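Local coordinates for protein alpha-1,3-glucanase (Bacillus circulans, PDB 5ZRU) that probably hydrolyses alpha-1,3-glucan, this chain being the catalytic unit of a larger, modular GH87 enzyme that carries calcium and zinc ions, at residues V325-Y328 with P332-I335. Residues are numbered along the deposited sequence; the frame is centred on the assembly and turned at random.
Sequences VGDY and PAII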
ATOM      1  N   VAL A 325       8.412   3.158 -10.700  1.00  7.86           N
ATOM      2  CA  VAL A 325       9.550   3.999 -11.064  1.00  8.12           C
ATOM      3  C   VAL A 325      10.475   3.162 -11.937  1.00 10.93           C
ATOM      4  O   VAL A 325      11.070   2.190 -11.467  1.00  9.29           O
ATOM      5  CB  VAL A 325      10.272   4.529  -9.821  1.00  7.95           C
ATOM      6  CG1 VAL A 325      11.353   5.545 -10.208  1.00  8.67           C
ATOM      7  CG2 VAL A 325       9.250   5.170  -8.897  1.00 10.23           C
ATOM      8  N   GLY A 326      10.588   3.528 -13.210  1.00  9.90           N
ATOM      9  CA  GLY A 326      11.440   2.759 -14.094  1.00 10.86           C
ATOM     10  C   GLY A 326      11.328   3.137 -15.553  1.00 11.01           C
ATOM     11  O   GLY A 326      10.230   3.369 -16.070  1.00 13.10           O
ATOM     12  N   ASP A 327      12.475   3.194 -16.222  1.00 12.67           N
ATOM     13  CA  ASP A 327      12.542   3.556 -17.629  1.00 12.53           C
ATOM     14  C   ASP A 327      12.470   2.318 -18.506  1.00 12.68           C
ATOM     15  O   ASP A 327      13.251   1.378 -18.322  1.00 11.46           O
ATOM     16  CB  ASP A 327      13.832   4.304 -17.940  1.00 11.15           C
ATOM     17  CG  ASP A 327      13.993   4.551 -19.420  1.00 13.22           C
ATOM     18  OD1 ASP A 327      13.056   5.127 -20.019  1.00 15.90           O
ATOM     19  OD2 ASP A 327      15.037   4.159 -19.978  1.00 12.92           O
ATOM     20  N   TYR A 328      11.560   2.342 -19.485  1.00 10.21           N
ATOM     21  CA  TYR A 328      11.488   1.309 -20.511  1.00 15.31           C
ATOM     22  C   TYR A 328      11.636   1.885 -21.911  1.00 18.66           C
ATOM     23  O   TYR A 328      11.454   1.158 -22.894  1.00 15.14           O
ATOM     24  CB  TYR A 328      10.173   0.525 -20.385  1.00 14.48           C
ATOM     25  CG  TYR A 328      10.054  -0.086 -19.020  1.00 17.04           C
ATOM     26  CD1 TYR A 328      10.580  -1.346 -18.756  1.00 13.71           C
ATOM     27  CD2 TYR A 328       9.473   0.623 -17.972  1.00 14.96           C
ATOM     28  CE1 TYR A 328      10.511  -1.895 -17.497  1.00 13.94           C
ATOM     29  CE2 TYR A 328       9.396   0.081 -16.706  1.00 14.19           C
ATOM     30  CZ  TYR A 328       9.907  -1.176 -16.473  1.00 14.59           C
ATOM     31  OH  TYR A 328       9.836  -1.718 -15.208  1.00 16.93           O
ATOM     32  N   PRO A 332      20.885   2.520 -23.658  1.00 20.63           N
ATOM     33  CA  PRO A 332      20.627   1.818 -22.392  1.00 21.66           C
ATOM     34  C   PRO A 332      19.657   2.598 -21.505  1.00 19.58           C
ATOM     35  O   PRO A 332      19.482   3.798 -21.717  1.00 18.34           O
ATOM     36  CB  PRO A 332      22.010   1.726 -21.748  1.00 21.70           C
ATOM     37  CG  PRO A 332      22.752   2.891 -22.307  1.00 25.41           C
ATOM     38  CD  PRO A 332      22.247   3.080 -23.714  1.00 23.78           C
ATOM     39  N   ALA A 333      19.023   1.916 -20.554  1.00 20.60           N
ATOM     40  CA  ALA A 333      17.978   2.540 -19.754  1.00 17.65           C
ATOM     41  C   ALA A 333      18.543   3.665 -18.897  1.00 18.45           C
ATOM     42  O   ALA A 333      19.670   3.586 -18.400  1.00 20.56           O
ATOM     43  CB  ALA A 333      17.300   1.495 -18.866  1.00 17.78           C
ATOM     44  N   ILE A 334      17.760   4.732 -18.742  1.00 16.97           N
ATOM     45  CA  ILE A 334      18.118   5.779 -17.790  1.00 15.24           C
ATOM     46  C   ILE A 334      17.454   5.427 -16.469  1.00 14.58           C
ATOM     47  O   ILE A 334      16.597   4.535 -16.423  1.00 14.27           O
ATOM     48  CB  ILE A 334      17.713   7.179 -18.287  1.00 15.71           C
ATOM     49  CG1 ILE A 334      16.219   7.250 -18.588  1.00 15.24           C
ATOM     50  CG2 ILE A 334      18.541   7.564 -19.518  1.00 20.09           C
ATOM     51  CD1 ILE A 334      15.750   8.658 -18.936  1.00 14.31           C
ATOM     52  N   ILE A 335      17.857   6.083 -15.381  1.00 13.34           N
ATOM     53  CA  ILE A 335      17.337   5.739 -14.062  1.00 11.66           C
ATOM     54  C   ILE A 335      16.933   6.995 -13.313  1.00 13.39           C
ATOM     55  O   ILE A 335      17.472   8.087 -13.535  1.00 14.01           O
ATOM     56  CB  ILE A 335      18.343   4.942 -13.200  1.00 10.90           C
ATOM     57  CG1 ILE A 335      19.490   5.838 -12.717  1.00 13.65           C
ATOM     58  CG2 ILE A 335      18.864   3.715 -13.960  1.00 15.31           C
ATOM     59  CD1 ILE A 335      20.346   5.202 -11.620  1.00 12.95           C
TER
HETATM   60  O   HOH W   1      15.029   3.211 -14.765  1.00 10.59           O
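Asp327 reaches across the mouth of a loop to take the backbone N-H of Ile334 on its carboxylate. The bond from Ile334 N to Asp327 OD2 measures 3.0 Å with an N-H...O angle of 154°, and the donor meets the oxygen from above the carboxylate plane, 39° out of it. With CG anti to the backbone N (chi1 174°), the Asp327 side chain extends toward the 332-335 segment and runs obliquely across that of Ile334, whose CG1 lies 3.6 Å from Asp327 CG. Ala333 CB lies 3.7 Å from Asp327 OD2, so that this methyl and Ile334 CG1 flank the accepting oxygen. A water makes a second link between the backbones, accepting from Asp327 N and donating to Ile334 O, the latter 2.6 Å from the water oxygen. Asp327 OD1 is hydrogen-bonded to His330 ND1, Ala329 N and Asn304 ND2, three bonds that help to fix the rotation of the carboxylate. With an alanine here both oxygens are gone, and the Ile334 N-H, together with the groups held on OD1, would probably lose its acceptor, leaving the loop less tightly closed. The loop joins strands 323-325 and 340-342 of the parallel beta-helix in the D2 part of the catalytic unit; Asn304 belongs to strand 304-305, against which Ile334 also packs, while Val325, at the end of strand 323-325, is hydrogen-bonded through its backbone to the parallel strand 354-357.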